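Citrate synthase (Mycobacterium tuberculosis, PDB 4TVM) catalyses the condensation of oxaloacetate with acetyl-CoA and water to give citrate and coenzyme A, the entry step of the Krebs cycle. Local coordinates at residues T380-F383 against T384-F387; F367-G370 against L371-A375; R220-D223 against M224-L228. All blocks are in the same frame, centred on the assembly; numbering follows the deposited sequence.

Contact 1. Residues T380-F383 against T384-F387. With OAA (oxaloacetate ion), chain B.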
ATOM      1  N   THR A 380      11.798   4.658  20.893  1.00 34.23           N
ATOM      2  CA  THR A 380      11.879   3.597  19.927  1.00 36.84           C
ATOM      3  C   THR A 380      10.727   3.635  18.920  1.00 41.27           C
ATOM      4  O   THR A 380      10.908   3.270  17.761  1.00 43.99           O
ATOM      5  CB  THR A 380      11.966   2.224  20.636  1.00 38.71           C
ATOM      6  OG1 THR A 380      13.114   2.207  21.502  1.00 37.76           O
ATOM      7  CG2 THR A 380      12.099   1.097  19.620  1.00 35.93           C
ATOM      8  N   ARG A 381       9.557   4.094  19.352  1.00 45.07           N
ATOM      9  CA  ARG A 381       8.385   4.147  18.475  1.00 44.66           C
ATOM     10  C   ARG A 381       8.367   5.381  17.588  1.00 46.28           C
ATOM     11  O   ARG A 381       7.354   5.681  16.970  1.00 49.17           O
ATOM     12  CB  ARG A 381       7.094   4.076  19.290  1.00 52.54           C
ATOM     13  CG  ARG A 381       6.602   2.650  19.527  1.00 59.27           C
ATOM     14  CD  ARG A 381       5.808   2.530  20.812  1.00 64.82           C
ATOM     15  NE  ARG A 381       5.660   1.140  21.244  1.00 70.21           N
ATOM     16  CZ  ARG A 381       5.462   0.753  22.505  1.00 76.90           C
ATOM     17  NH1 ARG A 381       5.392   1.640  23.498  1.00 78.44           N
ATOM     18  NH2 ARG A 381       5.340  -0.540  22.783  1.00 82.96           N
ATOM     19  N   MET A 382       9.475   6.107  17.501  1.00 43.85           N
ATOM     20  CA  MET A 382       9.584   7.119  16.467  1.00 40.66           C
ATOM     21  C   MET A 382      10.442   6.595  15.355  1.00 37.70           C
ATOM     22  O   MET A 382      10.505   7.225  14.326  1.00 38.38           O
ATOM     23  CB  MET A 382      10.184   8.425  17.003  1.00 42.18           C
ATOM     24  CG  MET A 382       9.180   9.337  17.700  1.00 44.90           C
ATOM     25  SD  MET A 382       7.905   9.976  16.595  1.00 50.02           S
ATOM     26  CE  MET A 382       8.756  11.257  15.655  1.00 45.65           C
ATOM     27  N   PHE A 383      11.118   5.461  15.538  1.00 36.12           N
ATOM     28  CA  PHE A 383      12.151   5.037  14.558  1.00 36.13           C
ATOM     29  C   PHE A 383      11.629   4.813  13.165  1.00 42.23           C
ATOM     30  O   PHE A 383      12.288   5.182  12.161  1.00 47.46           O
ATOM     31  CB  PHE A 383      12.831   3.755  15.007  1.00 35.34           C
ATOM     32  CG  PHE A 383      13.778   3.930  16.181  1.00 34.67           C
ATOM     33  CD1 PHE A 383      13.833   5.109  16.929  1.00 35.02           C
ATOM     34  CD2 PHE A 383      14.598   2.900  16.548  1.00 37.03           C
ATOM     35  CE1 PHE A 383      14.683   5.222  18.022  1.00 33.37           C
ATOM     36  CE2 PHE A 383      15.468   3.017  17.629  1.00 36.61           C
ATOM     37  CZ  PHE A 383      15.508   4.176  18.365  1.00 32.32           C
ATOM     38  N   THR A 384      10.459   4.178  13.070  1.00 41.25           N
ATOM     39  CA  THR A 384       9.910   3.906  11.754  1.00 37.60           C
ATOM     40  C   THR A 384       9.424   5.191  11.101  1.00 36.98           C
ATOM     41  O   THR A 384       9.442   5.293   9.868  1.00 32.94           O
ATOM     42  CB  THR A 384       8.775   2.910  11.817  1.00 36.80           C
ATOM     43  OG1 THR A 384       9.142   1.887  12.725  1.00 41.10           O
ATOM     44  CG2 THR A 384       8.507   2.290  10.421  1.00 37.68           C
ATOM     45  N   VAL A 385       8.974   6.146  11.929  1.00 31.95           N
ATOM     46  CA  VAL A 385       8.542   7.429  11.430  1.00 34.89           C
ATOM     47  C   VAL A 385       9.757   8.191  10.856  1.00 38.88           C
ATOM     48  O   VAL A 385       9.675   8.831   9.798  1.00 37.72           O
ATOM     49  CB  VAL A 385       7.904   8.288  12.537  1.00 36.08           C
ATOM     50  CG1 VAL A 385       7.695   9.714  12.037  1.00 36.01           C
ATOM     51  CG2 VAL A 385       6.598   7.675  13.034  1.00 33.49           C
ATOM     52  N   LEU A 386      10.879   8.106  11.566  1.00 42.44           N
ATOM     53  CA  LEU A 386      12.138   8.741  11.138  1.00 42.71           C
ATOM     54  C   LEU A 386      12.544   8.134   9.841  1.00 36.47           C
ATOM     55  O   LEU A 386      12.992   8.816   8.932  1.00 35.64           O
ATOM     56  CB  LEU A 386      13.247   8.546  12.182  1.00 43.29           C
ATOM     57  CG  LEU A 386      13.036   9.413  13.426  1.00 43.50           C
ATOM     58  CD1 LEU A 386      13.765   8.886  14.646  1.00 45.79           C
ATOM     59  CD2 LEU A 386      13.483  10.823  13.138  1.00 44.61           C
ATOM     60  N   PHE A 387      12.331   6.844   9.732  1.00 39.65           N
ATOM     61  CA  PHE A 387      12.627   6.158   8.480  1.00 38.39           C
ATOM     62  C   PHE A 387      11.857   6.743   7.312  1.00 39.20           C
ATOM     63  O   PHE A 387      12.451   7.028   6.269  1.00 37.88           O
ATOM     64  CB  PHE A 387      12.319   4.692   8.618  1.00 41.49           C
ATOM     65  CG  PHE A 387      12.829   3.876   7.484  1.00 49.77           C
ATOM     66  CD1 PHE A 387      12.393   4.117   6.186  1.00 54.06           C
ATOM     67  CD2 PHE A 387      13.734   2.853   7.698  1.00 46.45           C
ATOM     68  CE1 PHE A 387      12.872   3.365   5.135  1.00 51.57           C
ATOM     69  CE2 PHE A 387      14.212   2.103   6.642  1.00 45.52           C
ATOM     70  CZ  PHE A 387      13.795   2.363   5.361  1.00 47.01           C
TER
HETATM   71  O1  OAA B 501      17.074   1.437   3.963  1.00 57.08           O
HETATM   72  O2  OAA B 501      17.302   0.572   5.995  1.00 52.84           O
HETATM   73  O4  OAA B 501      16.346  -2.700   1.830  1.00 47.75           O
HETATM   74  O5  OAA B 501      15.075  -1.125   0.991  1.00 48.20           O
HETATM   75  O3  OAA B 501      15.145   0.298   2.978  1.00 55.21           O
HETATM   76  C1  OAA B 501      17.084   0.464   4.759  1.00 56.11           C
HETATM   77  C2  OAA B 501      16.831  -0.893   4.164  1.00 54.44           C
HETATM   78  C3  OAA B 501      15.860  -0.686   3.029  1.00 56.31           C
HETATM   79  C4  OAA B 501      15.748  -1.599   1.909  1.00 53.78           C
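M382 and V385 meet on one side of the turn, their side chains crossing at a slant so that the methyl CE of M382 comes to 4.1 Å from CG1 of V385. The methionine chain is bent at both chi2 (-65°) and chi3 (-76°), which brings its end toward CG1 of the valine. On another side L386 leans on F383: its CD1 lies 4.4 Å from CD1 of the phenylalanine ring, approached obliquely, and also packs against CB of M382. F383 opens helix 383-403, with M382 just before it in the connection from helix 367-375. The carbonyl of M382 accepts the N-H of L386 at 2.9 Å between O and N, and the O of F383 takes the N-H of F387 at the same length. The F387 ring leads away from these side chains. With CG anti to its backbone N (chi1 -169°), it reaches the bound oxaloacetate of chain B, where CZ of F387 stands 3.4 Å from ligand atom O3, which sits at the ring edge and near its plane. H229 meets the same ring, and R391 holds the ligand by a hydrogen bond.

Contact 2. Residues F367-G370 against L371-A375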
ATOM      1  N   PHE A 367      21.547  -1.835  13.412  1.00 62.05           N
ATOM      2  CA  PHE A 367      21.886  -1.718  14.812  1.00 59.63           C
ATOM      3  C   PHE A 367      22.388  -0.338  15.195  1.00 61.67           C
ATOM      4  O   PHE A 367      21.987   0.197  16.234  1.00 59.92           O
ATOM      5  CB  PHE A 367      22.959  -2.781  15.106  1.00 63.56           C
ATOM      6  CG  PHE A 367      23.561  -2.710  16.470  1.00 65.26           C
ATOM      7  CD1 PHE A 367      24.647  -1.895  16.723  1.00 68.23           C
ATOM      8  CD2 PHE A 367      23.090  -3.520  17.484  1.00 69.43           C
ATOM      9  CE1 PHE A 367      25.227  -1.862  17.980  1.00 69.45           C
ATOM     10  CE2 PHE A 367      23.662  -3.489  18.743  1.00 67.87           C
ATOM     11  CZ  PHE A 367      24.732  -2.658  18.991  1.00 66.22           C
ATOM     12  N   TYR A 368      23.269   0.243  14.376  1.00 61.60           N
ATOM     13  CA  TYR A 368      23.924   1.499  14.755  1.00 58.40           C
ATOM     14  C   TYR A 368      22.955   2.654  14.671  1.00 52.81           C
ATOM     15  O   TYR A 368      22.988   3.545  15.512  1.00 60.31           O
ATOM     16  CB  TYR A 368      25.173   1.797  13.914  1.00 58.53           C
ATOM     17  CG  TYR A 368      26.287   0.807  14.135  1.00 63.12           C
ATOM     18  CD1 TYR A 368      26.904   0.689  15.375  1.00 63.37           C
ATOM     19  CD2 TYR A 368      26.726  -0.021  13.104  1.00 66.00           C
ATOM     20  CE1 TYR A 368      27.914  -0.231  15.588  1.00 61.04           C
ATOM     21  CE2 TYR A 368      27.730  -0.951  13.309  1.00 64.35           C
ATOM     22  CZ  TYR A 368      28.316  -1.056  14.552  1.00 64.25           C
ATOM     23  OH  TYR A 368      29.333  -1.973  14.736  1.00 72.78           O
ATOM     24  N   THR A 369      22.076   2.642  13.677  1.00 50.45           N
ATOM     25  CA  THR A 369      21.127   3.743  13.508  1.00 47.51           C
ATOM     26  C   THR A 369      20.167   3.846  14.675  1.00 43.96           C
ATOM     27  O   THR A 369      19.715   4.925  15.020  1.00 47.09           O
ATOM     28  CB  THR A 369      20.323   3.593  12.215  1.00 50.26           C
ATOM     29  OG1 THR A 369      21.198   3.196  11.151  1.00 50.96           O
ATOM     30  CG2 THR A 369      19.656   4.916  11.851  1.00 53.47           C
ATOM     31  N   GLY A 370      19.844   2.715  15.279  1.00 44.63           N
ATOM     32  CA  GLY A 370      18.945   2.686  16.422  1.00 46.04           C
ATOM     33  C   GLY A 370      19.542   3.425  17.600  1.00 44.58           C
ATOM     34  O   GLY A 370      18.885   4.268  18.238  1.00 46.94           O
ATOM     35  N   LEU A 371      20.801   3.124  17.863  1.00 44.39           N
ATOM     36  CA  LEU A 371      21.519   3.692  19.003  1.00 45.81           C
ATOM     37  C   LEU A 371      21.594   5.176  18.866  1.00 45.41           C
ATOM     38  O   LEU A 371      21.330   5.897  19.817  1.00 46.53           O
ATOM     39  CB  LEU A 371      22.931   3.137  19.071  1.00 46.53           C
ATOM     40  CG  LEU A 371      22.972   1.612  18.944  1.00 48.90           C
ATOM     41  CD1 LEU A 371      24.414   1.124  19.018  1.00 50.30           C
ATOM     42  CD2 LEU A 371      22.083   0.955  19.998  1.00 46.54           C
ATOM     43  N   ILE A 372      21.928   5.631  17.661  1.00 46.26           N
ATOM     44  CA  ILE A 372      22.009   7.069  17.374  1.00 44.93           C
ATOM     45  C   ILE A 372      20.676   7.743  17.639  1.00 43.53           C
ATOM     46  O   ILE A 372      20.580   8.674  18.439  1.00 43.81           O
ATOM     47  CB  ILE A 372      22.408   7.323  15.914  1.00 48.20           C
ATOM     48  CG1 ILE A 372      23.809   6.760  15.656  1.00 50.08           C
ATOM     49  CG2 ILE A 372      22.401   8.812  15.603  1.00 49.85           C
ATOM     50  CD1 ILE A 372      24.341   7.054  14.277  1.00 52.27           C
ATOM     51  N   TYR A 373      19.636   7.284  16.969  1.00 41.73           N
ATOM     52  CA  TYR A 373      18.319   7.892  17.173  1.00 42.25           C
ATOM     53  C   TYR A 373      18.034   7.971  18.659  1.00 43.97           C
ATOM     54  O   TYR A 373      17.624   9.012  19.146  1.00 47.96           O
ATOM     55  CB  TYR A 373      17.216   7.060  16.525  1.00 39.54           C
ATOM     56  CG  TYR A 373      17.084   7.167  15.033  1.00 38.32           C
ATOM     57  CD1 TYR A 373      17.396   8.346  14.348  1.00 37.33           C
ATOM     58  CD2 TYR A 373      16.542   6.104  14.303  1.00 39.90           C
ATOM     59  CE1 TYR A 373      17.213   8.443  12.976  1.00 39.21           C
ATOM     60  CE2 TYR A 373      16.364   6.185  12.928  1.00 37.95           C
ATOM     61  CZ  TYR A 373      16.702   7.351  12.269  1.00 42.04           C
ATOM     62  OH  TYR A 373      16.522   7.436  10.904  1.00 47.60           O
ATOM     63  N   ARG A 374      18.236   6.868  19.380  1.00 42.90           N
ATOM     64  CA  ARG A 374      18.004   6.877  20.818  1.00 47.07           C
ATOM     65  C   ARG A 374      18.923   7.882  21.488  1.00 50.63           C
ATOM     66  O   ARG A 374      18.501   8.609  22.382  1.00 58.40           O
ATOM     67  CB  ARG A 374      18.223   5.497  21.454  1.00 46.95           C
ATOM     68  CG  ARG A 374      18.108   5.558  22.973  1.00 48.18           C
ATOM     69  CD  ARG A 374      18.201   4.196  23.617  1.00 50.46           C
ATOM     70  NE  ARG A 374      17.816   4.259  25.019  1.00 53.76           N
ATOM     71  CZ  ARG A 374      16.559   4.295  25.468  1.00 61.81           C
ATOM     72  NH1 ARG A 374      15.522   4.286  24.628  1.00 62.16           N
ATOM     73  NH2 ARG A 374      16.329   4.335  26.773  1.00 61.06           N
ATOM     74  N   ALA A 375      20.181   7.906  21.048  1.00 55.33           N
ATOM     75  CA  ALA A 375      21.164   8.892  21.496  1.00 58.24           C
ATOM     76  C   ALA A 375      20.678  10.328  21.336  1.00 56.65           C
ATOM     77  O   ALA A 375      20.929  11.157  22.195  1.00 62.06           O
ATOM     78  CB  ALA A 375      22.487   8.709  20.757  1.00 59.66           C
TER
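L371 packs against the turn before it, in helix 367-375, and its side chain can be followed outward from the backbone. CB lies beside the carbonyl of Y368, 3.6 Å from that O. The next atom, CG, comes up against the carbonyl O of F367, 3.2 Å away. The branch then divides: CD2 stays near the same oxygen of F367, while CD1 reaches past it to the phenylalanine ring, met obliquely, where CE1 of F367 is 3.3 Å from CD1 of L371. The two side chains cross at an angle, and CD1 of L371 is more loosely 4.4 Å from CD1 of Y368. A chi1 of 173° swings the F367 ring to this spot.

Round the helix, T369 and Y373 lie side by side and point the same way. The methyl CG2 of T369 sits over one face of the tyrosine ring, shifted toward its rim, in a CH-pi contact 4.0 Å from the ring centroid and 26° off the normal. The main chain beneath is regular: I372 N, Y373 N and R374 N bond to the carbonyl oxygens of Y368, T369 and G370.

This helix begins directly after the active-site residue D366, and the T369 side chain is about 7 Å from a bound oxaloacetate. V274 and L278 of helix 270-281 touch F367 and L371, while L225 and H229 of helix 216-229 lie against T369. The contacts between side chains are thus carried by carbon, methyl groups against rings. Apart from the helical N-H to O bonds no polar pairing joins the two segments, which is consistent with dispersion holding these side chains together, aided by burial at T369, I372 and Y373.

Contact 3. Residues R220-D223 against M224-L228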
ATOM      1  N   ARG A 220      23.409  17.963  12.312  1.00 51.99           N
ATOM      2  CA  ARG A 220      24.213  17.408  11.241  1.00 47.06           C
ATOM      3  C   ARG A 220      24.055  15.922  11.294  1.00 42.40           C
ATOM      4  O   ARG A 220      24.011  15.280  10.276  1.00 45.26           O
ATOM      5  CB  ARG A 220      25.666  17.807  11.416  1.00 52.96           C
ATOM      6  CG  ARG A 220      26.662  16.925  10.666  1.00 60.44           C
ATOM      7  CD  ARG A 220      27.785  17.741  10.043  1.00 62.08           C
ATOM      8  NE  ARG A 220      28.769  16.890   9.355  1.00 66.43           N
ATOM      9  CZ  ARG A 220      29.836  16.335   9.935  1.00 68.84           C
ATOM     10  NH1 ARG A 220      30.095  16.525  11.228  1.00 70.77           N
ATOM     11  NH2 ARG A 220      30.656  15.573   9.221  1.00 69.54           N
ATOM     12  N   ALA A 221      23.939  15.363  12.485  1.00 39.37           N
ATOM     13  CA  ALA A 221      23.780  13.934  12.579  1.00 39.77           C
ATOM     14  C   ALA A 221      22.443  13.482  11.989  1.00 44.06           C
ATOM     15  O   ALA A 221      22.387  12.496  11.278  1.00 43.46           O
ATOM     16  CB  ALA A 221      23.880  13.499  14.010  1.00 40.56           C
ATOM     17  N   LEU A 222      21.362  14.193  12.285  1.00 46.49           N
ATOM     18  CA  LEU A 222      20.071  13.810  11.739  1.00 46.37           C
ATOM     19  C   LEU A 222      20.007  14.050  10.241  1.00 48.07           C
ATOM     20  O   LEU A 222      19.520  13.206   9.488  1.00 48.97           O
ATOM     21  CB  LEU A 222      18.971  14.590  12.421  1.00 49.24           C
ATOM     22  CG  LEU A 222      17.599  13.996  12.159  1.00 49.20           C
ATOM     23  CD1 LEU A 222      17.547  12.611  12.782  1.00 48.41           C
ATOM     24  CD2 LEU A 222      16.520  14.928  12.692  1.00 48.90           C
ATOM     25  N   ASP A 223      20.514  15.201   9.806  1.00 51.22           N
ATOM     26  CA  ASP A 223      20.513  15.555   8.384  1.00 49.32           C
ATOM     27  C   ASP A 223      21.237  14.517   7.563  1.00 50.64           C
ATOM     28  O   ASP A 223      20.731  14.029   6.559  1.00 56.19           O
ATOM     29  CB  ASP A 223      21.163  16.919   8.182  1.00 51.72           C
ATOM     30  CG  ASP A 223      20.847  17.515   6.837  1.00 49.90           C
ATOM     31  OD1 ASP A 223      21.366  17.017   5.837  1.00 50.30           O
ATOM     32  OD2 ASP A 223      20.062  18.474   6.771  1.00 53.48           O
ATOM     33  N   MET A 224      22.421  14.141   8.016  1.00 52.87           N
ATOM     34  CA  MET A 224      23.171  13.097   7.337  1.00 51.15           C
ATOM     35  C   MET A 224      22.370  11.808   7.280  1.00 50.68           C
ATOM     36  O   MET A 224      22.256  11.187   6.227  1.00 55.27           O
ATOM     37  CB  MET A 224      24.495  12.852   8.049  1.00 50.79           C
ATOM     38  CG  MET A 224      25.443  11.969   7.270  1.00 56.03           C
ATOM     39  SD  MET A 224      27.103  11.892   7.986  1.00 62.47           S
ATOM     40  CE  MET A 224      26.950  10.443   9.026  1.00 62.85           C
ATOM     41  N   LEU A 225      21.805  11.408   8.413  1.00 44.35           N
ATOM     42  CA  LEU A 225      21.103  10.135   8.485  1.00 44.90           C
ATOM     43  C   LEU A 225      19.892  10.009   7.522  1.00 48.10           C
ATOM     44  O   LEU A 225      19.552   8.908   7.070  1.00 48.83           O
ATOM     45  CB  LEU A 225      20.661   9.877   9.922  1.00 47.31           C
ATOM     46  CG  LEU A 225      21.512   8.875  10.691  1.00 46.91           C
ATOM     47  CD1 LEU A 225      21.225   8.990  12.175  1.00 48.65           C
ATOM     48  CD2 LEU A 225      21.208   7.479  10.185  1.00 49.69           C
ATOM     49  N   PHE A 226      19.229  11.124   7.227  1.00 44.42           N
ATOM     50  CA  PHE A 226      18.201  11.124   6.217  1.00 43.21           C
ATOM     51  C   PHE A 226      18.781  10.993   4.820  1.00 43.96           C
ATOM     52  O   PHE A 226      18.151  10.430   3.947  1.00 46.28           O
ATOM     53  CB  PHE A 226      17.366  12.390   6.297  1.00 48.93           C
ATOM     54  CG  PHE A 226      16.536  12.509   7.545  1.00 49.41           C
ATOM     55  CD1 PHE A 226      16.141  11.394   8.269  1.00 52.10           C
ATOM     56  CD2 PHE A 226      16.101  13.754   7.955  1.00 52.73           C
ATOM     57  CE1 PHE A 226      15.357  11.525   9.396  1.00 51.68           C
ATOM     58  CE2 PHE A 226      15.313  13.900   9.073  1.00 52.74           C
ATOM     59  CZ  PHE A 226      14.932  12.781   9.792  1.00 54.20           C
ATOM     60  N   ILE A 227      19.991  11.475   4.593  1.00 50.68           N
ATOM     61  CA  ILE A 227      20.661  11.234   3.307  1.00 46.94           C
ATOM     62  C   ILE A 227      20.913   9.743   3.144  1.00 44.25           C
ATOM     63  O   ILE A 227      20.629   9.143   2.079  1.00 42.54           O
ATOM     64  CB  ILE A 227      21.993  11.995   3.172  1.00 50.00           C
ATOM     65  CG1 ILE A 227      21.774  13.489   3.442  1.00 54.25           C
ATOM     66  CG2 ILE A 227      22.587  11.784   1.783  1.00 49.02           C
ATOM     67  CD1 ILE A 227      23.014  14.359   3.360  1.00 53.92           C
ATOM     68  N   LEU A 228      21.393   9.116   4.211  1.00 43.75           N
ATOM     69  CA  LEU A 228      21.683   7.671   4.163  1.00 40.64           C
ATOM     70  C   LEU A 228      20.464   6.852   3.888  1.00 43.40           C
ATOM     71  O   LEU A 228      20.570   5.795   3.272  1.00 46.54           O
ATOM     72  CB  LEU A 228      22.370   7.200   5.428  1.00 40.13           C
ATOM     73  CG  LEU A 228      23.832   7.677   5.493  1.00 42.75           C
ATOM     74  CD1 LEU A 228      24.264   8.031   6.909  1.00 44.50           C
ATOM     75  CD2 LEU A 228      24.779   6.656   4.884  1.00 44.34           C
TER
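L222 against F226 is an i to i+4 contact within a single helix, 216-229, buried among the helices of the citrate synthase fold. The two side chains cross obliquely. CG of L222 approaches the outer end of the ring, 3.8 Å from CZ of F226, in an off-centre CH-pi contact whose line to the centroid runs 30° from the ring normal. Both methyls of L222 also come near CZ. The leucine gets there through a chi1 of -165°, close to fully extended from the backbone N, which carries the branch to the ring. Nearer the root of the phenylalanine, the carbonyl O of L222 lies over one face of the ring, offset toward its rim, while it accepts the N-H of F226 at 3.1 Å from N to O.

One residue further on, I227 lies across D223. Its CG1 is 3.3 Å from the carbonyl O of D223, and its CD1 comes to 4.0 Å from OD1 of the same residue. That carboxylate oxygen is engaged elsewhere, by a hydrogen bond from the backbone N of F85, whose ring also meets F226. Earlier rungs of the main-chain ladder are M224 N to R220 O and L225 N to A221 O, whereas I227 N to D223 O is weak at 3.3 Å. V197, F200 and L201 of helix 196-205 close in on L222, and I321 and Q325 of helix 317-329 touch M224.

Chemically, the contact sets a leucine branch against an aromatic ring and an isoleucine methyl beside a carboxylate. The F85 N-H satisfies OD1 of D223, which is consistent with the carboxylate lying beside the I227 methyl, and it would probably favour the ionised form.

Contacts 1, 2 and 3 lie on, or at the start of, three different helices, their centres 11 to 14 Å apart, and they pack on one another. Between contacts 1 and 2, the F383 ring reaches the earlier helix with CZ 3.4 Å from G370 O, and its plane meets that of Y373 at about 50°. L225 of helix 216-229 joins contact 3 to contact 2, its CD2 lying 3.4 Å from T369 CG2. Contacts 1 and 3 touch where F226 CE1 comes 3.6 Å from L386 O. Contact 1 enters the oxaloacetate pocket through F387, whose side chain is about 6 Å from that of the active-site residue D366; the L225 side chain is about 9 Å from a bound oxaloacetate.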